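Local coordinates for ABC transporter, periplasmic solute-binding protein (Rhizobium meliloti, PDB 4WED) that probably binds a small solute, perhaps a peptide or a nickel complex, in the periplasm and delivers it to an ABC transporter for import, at residues G424-P429 with T512-P517. Sequence-based numbering, arbitrary orientation.
With NA (sodium ion), chain B.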
# COMPACT_ATOMS: atom_id res chain seq x y z
N GLY A 424 -1.86 -2.82 0.81
CA GLY A 424 -0.80 -2.12 0.05
C GLY A 424 0.47 -1.80 0.85
O GLY A 424 0.54 -2.02 2.06
N ALA A 425 1.51 -1.31 0.17
CA ALA A 425 2.77 -0.98 0.80
C ALA A 425 2.49 0.13 1.77
O ALA A 425 1.68 0.97 1.43
CB ALA A 425 3.77 -0.51 -0.22
N PRO A 426 3.13 0.19 2.94
CA PRO A 426 4.23 -0.68 3.35
C PRO A 426 3.82 -1.75 4.36
O PRO A 426 4.67 -2.30 5.05
CB PRO A 426 5.15 0.31 4.07
CG PRO A 426 4.19 1.26 4.74
CD PRO A 426 2.96 1.31 3.87
N TYR A 427 2.52 -2.07 4.40
CA TYR A 427 1.95 -3.00 5.34
C TYR A 427 1.98 -4.48 4.85
O TYR A 427 1.63 -5.39 5.60
CB TYR A 427 0.51 -2.63 5.60
CG TYR A 427 0.25 -1.15 5.86
CD1 TYR A 427 0.74 -0.53 7.02
CD2 TYR A 427 -0.51 -0.38 4.97
CE1 TYR A 427 0.55 0.80 7.25
CE2 TYR A 427 -0.72 0.97 5.23
CZ TYR A 427 -0.18 1.54 6.36
OH TYR A 427 -0.43 2.86 6.66
N ASP A 428 2.35 -4.72 3.61
CA ASP A 428 2.09 -6.04 3.03
C ASP A 428 3.41 -6.72 2.81
O ASP A 428 4.40 -6.05 2.58
CB ASP A 428 1.33 -5.93 1.67
CG ASP A 428 -0.16 -5.87 1.83
OD1 ASP A 428 -0.63 -6.22 2.92
OD2 ASP A 428 -0.87 -5.42 0.91
N PRO A 429 3.44 -8.05 2.81
CA PRO A 429 2.23 -8.90 2.69
C PRO A 429 1.59 -9.30 3.99
O PRO A 429 0.44 -9.77 3.98
CB PRO A 429 2.76 -10.14 1.96
CG PRO A 429 4.22 -10.17 2.27
CD PRO A 429 4.66 -8.75 2.34
N THR A 512 5.56 4.36 -2.20
CA THR A 512 4.31 4.20 -1.48
C THR A 512 3.52 5.45 -1.66
O THR A 512 4.01 6.45 -2.13
CB THR A 512 4.52 3.94 0.05
OG1 THR A 512 4.75 5.17 0.73
CG2 THR A 512 5.68 2.97 0.35
N GLU A 513 2.28 5.37 -1.26
CA GLU A 513 1.35 6.47 -1.31
C GLU A 513 1.59 7.46 -0.16
O GLU A 513 0.82 8.41 0.00
CB GLU A 513 -0.08 5.94 -1.24
CG GLU A 513 -0.56 5.18 -2.48
CD GLU A 513 -0.41 5.94 -3.82
OE1 GLU A 513 -0.37 7.22 -3.88
OE2 GLU A 513 -0.30 5.24 -4.84
N TYR A 514 2.64 7.24 0.63
CA TYR A 514 2.89 8.08 1.83
C TYR A 514 4.15 8.94 1.64
O TYR A 514 4.54 9.71 2.53
CB TYR A 514 2.91 7.21 3.10
CG TYR A 514 1.69 6.35 3.16
CD1 TYR A 514 0.47 6.89 3.50
CD2 TYR A 514 1.74 5.00 2.80
CE1 TYR A 514 -0.68 6.12 3.55
CE2 TYR A 514 0.60 4.19 2.81
CZ TYR A 514 -0.62 4.76 3.19
OH TYR A 514 -1.78 4.02 3.19
N ASP A 515 4.75 8.78 0.45
CA ASP A 515 5.97 9.45 0.03
C ASP A 515 5.63 10.54 -0.96
O ASP A 515 4.73 10.36 -1.75
CB ASP A 515 6.85 8.49 -0.77
CG ASP A 515 7.58 7.50 0.09
OD1 ASP A 515 8.40 7.94 0.96
OD2 ASP A 515 7.37 6.28 -0.14
N MSE A 516 6.45 11.58 -0.97
CA MSE A 516 6.44 12.59 -2.00
C MSE A 516 7.55 12.35 -3.01
O MSE A 516 8.72 12.39 -2.66
CB MSE A 516 6.70 13.91 -1.30
CG MSE A 516 6.65 15.08 -2.28
SE MSE A 516 4.80 15.44 -2.88
CE MSE A 516 3.96 16.50 -1.43
N PRO A 517 7.21 12.15 -4.28
CA PRO A 517 8.20 11.88 -5.30
C PRO A 517 8.95 13.13 -5.79
O PRO A 517 8.77 13.56 -6.93
CB PRO A 517 7.37 11.26 -6.45
CG PRO A 517 6.03 11.90 -6.29
CD PRO A 517 5.85 12.29 -4.85
NA NA B . 10.26 9.49 0.64
O HOH W 1 1.32 2.60 -0.91
O HOH W 2 9.88 10.37 -1.60
O HOH W 3 10.79 8.02 2.69
O HOH W 4 11.48 10.99 1.40
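A425 and T512 bring two irregular loops within 5.9 Å, CA to CA, and the backbones are joined by a water that donates to A425 O (2.9 Å) and accepts from E513 N, with no direct hydrogen bond across. Beside this bridge A425 CB meets T512 CG2 at 4.0 Å. The Y514 ring presents its edge to A425 O, which lies in the ring plane 3.7 Å from CE2, and P426 CD comes obliquely to the same CE2 at 3.9 Å. P426, which follows a cis peptide bond, sets CD above the centre of one face of the Y427 ring. The two tyrosine side chains cross at about a right angle, Y514 OH lying at the edge of the Y427 ring, 3.8 Å from CE2. In this family 5 solute-binding protein the loop between strand 417-421 and helix 430-437 here meets a turn that carries the sodium ligand D515. Residues 512-515 form a type I beta turn combined with an ST turn: T512 OG1, on the side between backbone N and carbonyl carbon (chi1 81°), accepts from Y514 N. The same hydroxyl donates to D515 OD2 (3.0 Å) from above the carboxylate plane, while OD1 binds the sodium ion, which D62 also coordinates. W58 packs edge-to-face with Y514, and W247 meets the same ring.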